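Local coordinates for protein 2-aminomuconate 6-semialdehyde dehydrogenase (Burkholderia cenocepacia, PDB 4U3W) that probably oxidises 2-aminomuconate 6-semialdehyde to 2-aminomuconate, using a nicotinamide adenine dinucleotide cofactor as other aldehyde dehydrogenases do, at residues P40-S43 against R48-A51; A74-T79 against P185-G190; A289-V294 against K327-A332. One frame throughout, in Å; residues are numbered along the deposited sequence.

Interaction 1: P40-S43 against R48-A51; sequences PNLS and RKLA. With MG (magnesium ion), chain C.
A classic beta bulge in an antiparallel hairpin is the motif here: Leu50 and Ala51 together face the single residue Asn41, and the register slips by one before Leu42 pairs with Lys49. Both backbone groups of Asn41 are used. Its N donates to Ala51 O at 2.7 Å, while Leu50 N reaches Asn41 O at 2.7 Å in a nearly straight bond (171° at the hydrogen). A third rung, Ser43 N to Arg48 O at 2.8 Å, closes the turn end. Across the non-hydrogen-bonded pair, Leu42 lays its CD2 branch over Lys49 CA, 3.6 Å away. Leu50 sends CD1 between Asn41 ND2 and the backbone N of Ser43, and Ser43 CB lies over one face of the Arg48 guanidinium, toward its rim; NH1 of that group is in a salt bridge with Asp46. The outer edge carries a magnesium ion, bound by Leu42 O at 2.5 Å and by four waters; Glu200 belongs to the same site. Two of those waters lean on the strand: one donates to Asn41 OD1 at 2.6 Å, the other accepts from Leu42 N at 2.9 Å. The Asn41 side chain, its CG turned away from the backbone N (chi1 177°), presents OD1 to the first and ND2 to Asp109 of helix 99-110. Strand 38-42 is outermost in its four-stranded sheet within the chain, and strand 49-54 joins it to strand 23-28.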
# COMPACT_ATOMS: atom_id res chain seq x y z
N PRO A 40 -40.51 -9.09 27.87
CA PRO A 40 -40.29 -7.80 28.56
C PRO A 40 -38.81 -7.36 28.52
O PRO A 40 -37.87 -8.18 28.49
CB PRO A 40 -40.72 -8.07 30.02
CG PRO A 40 -41.38 -9.36 30.05
CD PRO A 40 -40.91 -10.14 28.82
N ASN A 41 -38.61 -6.05 28.44
CA ASN A 41 -37.26 -5.44 28.60
C ASN A 41 -37.20 -4.92 30.04
O ASN A 41 -38.03 -4.11 30.42
CB ASN A 41 -37.02 -4.31 27.58
CG ASN A 41 -35.65 -3.60 27.77
OD1 ASN A 41 -34.69 -4.18 28.28
ND2 ASN A 41 -35.55 -2.36 27.31
N LEU A 42 -36.31 -5.45 30.86
CA LEU A 42 -36.26 -5.10 32.30
C LEU A 42 -35.00 -4.33 32.64
O LEU A 42 -33.93 -4.59 32.08
CB LEU A 42 -36.31 -6.35 33.17
CG LEU A 42 -37.48 -7.29 32.93
CD1 LEU A 42 -37.29 -8.54 33.79
CD2 LEU A 42 -38.79 -6.57 33.24
N SER A 43 -35.13 -3.36 33.55
CA SER A 43 -33.98 -2.56 34.00
C SER A 43 -32.98 -3.36 34.85
O SER A 43 -33.35 -4.05 35.77
CB SER A 43 -34.46 -1.37 34.84
OG SER A 43 -33.35 -0.78 35.49
N ARG A 48 -37.45 -3.00 37.08
CA ARG A 48 -38.76 -2.56 36.56
C ARG A 48 -38.84 -2.87 35.06
O ARG A 48 -37.81 -2.89 34.38
CB ARG A 48 -38.97 -1.05 36.79
CG ARG A 48 -38.12 -0.14 35.80
CD ARG A 48 -37.80 1.30 36.28
NE ARG A 48 -37.08 2.07 35.26
CZ ARG A 48 -35.81 2.49 35.34
NH1 ARG A 48 -35.08 2.27 36.43
NH2 ARG A 48 -35.25 3.17 34.33
N LYS A 49 -40.05 -3.10 34.55
CA LYS A 49 -40.25 -3.28 33.12
C LYS A 49 -40.13 -1.94 32.38
O LYS A 49 -40.74 -0.96 32.77
CB LYS A 49 -41.63 -3.92 32.90
CG LYS A 49 -41.96 -4.20 31.43
CD LYS A 49 -43.39 -4.80 31.43
CE LYS A 49 -43.96 -4.90 30.07
NZ LYS A 49 -45.00 -5.97 30.01
N LEU A 50 -39.29 -1.89 31.34
CA LEU A 50 -39.04 -0.68 30.54
C LEU A 50 -39.90 -0.65 29.26
O LEU A 50 -40.32 0.41 28.81
CB LEU A 50 -37.56 -0.58 30.13
CG LEU A 50 -36.55 -0.56 31.30
CD1 LEU A 50 -35.14 -0.80 30.77
CD2 LEU A 50 -36.67 0.74 32.01
N ALA A 51 -40.17 -1.84 28.72
CA ALA A 51 -40.89 -2.00 27.45
C ALA A 51 -41.22 -3.44 27.19
O ALA A 51 -40.69 -4.35 27.86
CB ALA A 51 -40.00 -1.47 26.27
MG MG C . -32.61 -6.51 31.14
O HOH W 1 -32.62 -4.92 29.64
O HOH W 2 -34.19 -7.18 29.91
O HOH W 3 -33.52 -8.87 31.72
O HOH W 4 -31.70 -6.88 33.32

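Interaction 2: A74-T79 against P185-G190; sequences AGWRDT and PALAMG
Trp76, close to the C-terminal end of helix 58-76, spans the gap to Leu187 and Gly190 with its indole. CG lies opposite the backbone nitrogen across CA-CB (chi1 -179°), which carries the ring out toward the end of helix 175-188. The pyrrole part lies obliquely against the Gly190 carbonyl, with CD1 3.1 Å from Gly190 O; NE1 is 3.4 Å from the same oxygen but at a poor angle, and instead bonds weakly to Asn191 O. Farther along the ring, CZ2 is 3.7 Å from Leu187 O and 4.5 Å from Leu187 CD2. What the indole meets is thus a helix terminus built as a Schellman motif: Gly190, with positive phi, is the C-prime residue, Gly190 N bonds to Leu187 O and Asn191 N bonds to Ala186 O. Gly190 O has its own donor in Gln72 NE2, from the helix carrying Trp76. Arg77 adds little to the contact, its CA standing 4.2 Å from Gly190 O, and its poorly ordered side chain lies against Glu456 of a neighbouring subunit. A type I beta turn runs from Trp76 to Thr79, where OG1 returns a bond of 2.8 Å to Trp76 O, which also accepts from Thr79 N.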
# COMPACT_ATOMS: atom_id res chain seq x y z
N ALA A 74 -32.49 -3.42 -6.30
CA ALA A 74 -33.22 -2.20 -6.60
C ALA A 74 -32.27 -1.00 -6.69
O ALA A 74 -32.72 0.12 -6.97
CB ALA A 74 -34.29 -1.93 -5.58
N GLY A 75 -30.99 -1.21 -6.45
CA GLY A 75 -30.03 -0.17 -6.77
C GLY A 75 -29.02 0.19 -5.69
O GLY A 75 -28.08 0.91 -5.96
N TRP A 76 -29.21 -0.30 -4.48
CA TRP A 76 -28.25 -0.01 -3.41
C TRP A 76 -26.90 -0.58 -3.77
O TRP A 76 -25.83 -0.02 -3.42
CB TRP A 76 -28.70 -0.58 -2.07
CG TRP A 76 -27.70 -0.24 -0.93
CD1 TRP A 76 -26.84 -1.10 -0.33
CD2 TRP A 76 -27.47 1.05 -0.34
NE1 TRP A 76 -26.10 -0.43 0.64
CE2 TRP A 76 -26.49 0.88 0.67
CE3 TRP A 76 -28.04 2.32 -0.52
CZ2 TRP A 76 -26.04 1.94 1.49
CZ3 TRP A 76 -27.60 3.38 0.31
CH2 TRP A 76 -26.61 3.17 1.30
N ARG A 77 -26.94 -1.71 -4.48
CA ARG A 77 -25.73 -2.38 -4.97
C ARG A 77 -24.91 -1.46 -5.91
O ARG A 77 -23.68 -1.54 -5.95
CB ARG A 77 -26.11 -3.68 -5.67
CG ARG A 77 -24.96 -4.49 -6.23
CD ARG A 77 -25.50 -5.62 -7.09
NE ARG A 77 -26.31 -5.12 -8.20
CZ ARG A 77 -27.17 -5.85 -8.92
NH1 ARG A 77 -27.35 -7.14 -8.64
NH2 ARG A 77 -27.86 -5.30 -9.91
N ASP A 78 -25.59 -0.59 -6.65
CA ASP A 78 -24.90 0.24 -7.60
C ASP A 78 -24.55 1.67 -7.10
O ASP A 78 -24.06 2.51 -7.88
CB ASP A 78 -25.74 0.33 -8.87
CG ASP A 78 -26.00 -1.05 -9.51
OD1 ASP A 78 -25.06 -1.89 -9.60
OD2 ASP A 78 -27.16 -1.26 -9.92
N THR A 79 -24.77 1.97 -5.82
CA THR A 79 -24.34 3.28 -5.31
C THR A 79 -22.81 3.47 -5.45
O THR A 79 -22.06 2.50 -5.41
CB THR A 79 -24.74 3.48 -3.84
OG1 THR A 79 -24.36 2.34 -3.05
CG2 THR A 79 -26.28 3.62 -3.72
N PRO A 185 -19.37 -0.22 8.49
CA PRO A 185 -18.62 -0.75 7.34
C PRO A 185 -19.52 -1.58 6.42
O PRO A 185 -19.32 -1.55 5.20
CB PRO A 185 -17.50 -1.62 7.99
CG PRO A 185 -18.05 -1.96 9.36
CD PRO A 185 -18.79 -0.68 9.76
N ALA A 186 -20.53 -2.31 6.95
CA ALA A 186 -21.37 -3.08 6.05
C ALA A 186 -22.06 -2.16 5.03
O ALA A 186 -22.09 -2.43 3.82
CB ALA A 186 -22.44 -3.89 6.88
N LEU A 187 -22.62 -1.06 5.52
CA LEU A 187 -23.33 -0.15 4.62
C LEU A 187 -22.33 0.59 3.73
O LEU A 187 -22.63 0.91 2.57
CB LEU A 187 -24.19 0.84 5.40
CG LEU A 187 -25.38 0.27 6.19
CD1 LEU A 187 -26.07 1.38 6.97
CD2 LEU A 187 -26.42 -0.43 5.25
N ALA A 188 -21.16 0.90 4.29
CA ALA A 188 -20.12 1.63 3.53
C ALA A 188 -19.71 0.88 2.26
O ALA A 188 -19.40 1.49 1.21
CB ALA A 188 -18.87 1.87 4.45
N MET A 189 -19.65 -0.45 2.36
CA MET A 189 -19.26 -1.27 1.22
C MET A 189 -20.45 -1.67 0.32
O MET A 189 -20.28 -2.47 -0.59
CB MET A 189 -18.55 -2.56 1.65
CG MET A 189 -17.33 -2.37 2.45
SD MET A 189 -16.26 -0.96 1.93
CE MET A 189 -15.63 -1.53 0.37
N GLY A 190 -21.61 -1.07 0.54
CA GLY A 190 -22.71 -1.21 -0.39
C GLY A 190 -23.54 -2.44 -0.14
O GLY A 190 -24.33 -2.84 -1.01

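Interaction 3: A289-V294 against K327-A332; sequences AAVAGV and KEQAQA
Two helical segments pack side by side, their nearest CA atoms, those of Ala292 and Gln329, standing 8.0 Å apart. The gap is spanned chiefly by one long side chain. Gln329 leaves its helix with CG opposite the carbonyl carbon (chi1 -64°), and the extended chain beyond CG carries the amide to the other helix. The amide lies against Val291 CG1 with its NE2 end nearest, and OE1 also reaches Ala292. NE2 lies 3.6 Å from Val291 CG1, and the amide carbon CD follows at 3.8 Å from the same methyl; OE1 rests 3.8 Å from Ala292 CA, with Ala292 CB a little farther off at 4.4 Å. These are van der Waals contacts of a polar group with aliphatic carbon, and the buried surface is correspondingly small, 102 Å² counting both sides. Val291 meets the amide with the CG1 branch, the one placed anti to its backbone nitrogen (chi1 176°), and the two side chains approach each other at a slant. Next to this partly exposed contact the packing becomes apolar: Val291 also lies on Phe322, Ala325 and Leu326 of helix 319-331, while Ala330 reaches Leu295 and Phe299 of helix 287-299. Helix 287-299 is the connection of a beta-alpha-beta crossover between the adjacent parallel strands 277-281 and 309-315, and helix 319-331 follows directly from the second of these strands.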
# COMPACT_ATOMS: atom_id res chain seq x y z
N ALA A 289 0.51 5.43 37.34
CA ALA A 289 -0.19 5.23 36.07
C ALA A 289 -0.67 3.78 35.86
O ALA A 289 -1.79 3.56 35.36
CB ALA A 289 0.70 5.66 34.87
N ALA A 290 0.16 2.82 36.24
CA ALA A 290 -0.18 1.40 36.08
C ALA A 290 -1.32 1.01 37.02
O ALA A 290 -2.20 0.27 36.61
CB ALA A 290 1.04 0.50 36.35
N VAL A 291 -1.32 1.51 38.27
CA VAL A 291 -2.47 1.23 39.17
C VAL A 291 -3.75 1.81 38.60
O VAL A 291 -4.74 1.08 38.47
CB VAL A 291 -2.26 1.77 40.63
CG1 VAL A 291 -3.53 1.52 41.49
CG2 VAL A 291 -1.07 1.12 41.31
N ALA A 292 -3.75 3.09 38.21
CA ALA A 292 -4.95 3.65 37.57
C ALA A 292 -5.39 2.89 36.29
O ALA A 292 -6.59 2.74 36.01
CB ALA A 292 -4.72 5.13 37.20
N GLY A 293 -4.40 2.45 35.51
CA GLY A 293 -4.68 1.76 34.23
C GLY A 293 -5.35 0.41 34.47
O GLY A 293 -6.28 0.01 33.74
N VAL A 294 -4.84 -0.31 35.47
CA VAL A 294 -5.41 -1.63 35.82
C VAL A 294 -6.78 -1.49 36.49
O VAL A 294 -7.69 -2.32 36.26
CB VAL A 294 -4.40 -2.41 36.71
CG1 VAL A 294 -5.07 -3.69 37.39
CG2 VAL A 294 -3.21 -2.78 35.85
N LYS A 327 -6.47 -1.81 45.74
CA LYS A 327 -7.56 -2.07 46.68
C LYS A 327 -8.20 -0.74 47.10
O LYS A 327 -9.42 -0.59 47.07
CB LYS A 327 -7.05 -2.86 47.90
CG LYS A 327 -8.09 -3.05 49.00
CD LYS A 327 -7.49 -3.73 50.24
CE LYS A 327 -8.55 -3.87 51.34
NZ LYS A 327 -8.08 -4.68 52.52
N GLU A 328 -7.36 0.21 47.50
CA GLU A 328 -7.83 1.54 47.89
C GLU A 328 -8.62 2.27 46.78
O GLU A 328 -9.68 2.83 47.02
CB GLU A 328 -6.61 2.37 48.37
CG GLU A 328 -6.89 3.81 48.69
CD GLU A 328 -5.65 4.55 49.18
OE1 GLU A 328 -4.78 3.92 49.84
OE2 GLU A 328 -5.53 5.76 48.88
N GLN A 329 -8.14 2.24 45.54
CA GLN A 329 -8.91 2.88 44.46
C GLN A 329 -10.21 2.13 44.13
O GLN A 329 -11.23 2.75 43.73
CB GLN A 329 -8.03 2.98 43.19
CG GLN A 329 -6.78 3.91 43.40
CD GLN A 329 -6.08 4.29 42.09
OE1 GLN A 329 -6.62 4.09 41.01
NE2 GLN A 329 -4.84 4.82 42.20
N ALA A 330 -10.15 0.81 44.21
CA ALA A 330 -11.36 -0.00 43.93
C ALA A 330 -12.44 0.27 44.99
O ALA A 330 -13.62 0.35 44.68
CB ALA A 330 -10.99 -1.50 43.89
N GLN A 331 -12.02 0.41 46.25
CA GLN A 331 -12.97 0.74 47.31
C GLN A 331 -13.46 2.21 47.22
O GLN A 331 -14.48 2.56 47.83
CB GLN A 331 -12.38 0.43 48.67
CG GLN A 331 -12.17 -1.08 48.87
CD GLN A 331 -11.61 -1.42 50.24
OE1 GLN A 331 -11.06 -0.56 50.96
NE2 GLN A 331 -11.71 -2.69 50.60
N ALA A 332 -12.78 3.05 46.45
CA ALA A 332 -13.29 4.40 46.24
C ALA A 332 -14.31 4.47 45.07
O ALA A 332 -14.96 5.47 44.86
CB ALA A 332 -12.12 5.40 46.00

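The three contacts illustrate how separate parts of one aldehyde dehydrogenase chain are each joined locally. None touches another: nearest atoms are about 23 Å apart between interactions 1 and 2, about 22 Å between 1 and 3, and about 27 Å between 2 and 3. Interactions 2 and 3 lie on opposite sides of the chain's centre, with their own centres 46 Å apart. The closest link in sequence is that strand 49-54 of interaction 1 is followed by helix 58-76 of interaction 2. Metal binding distinguishes interaction 1, which supplies a magnesium ligand; in interaction 2, Gly190 lies about 12 Å from a different bound magnesium ion.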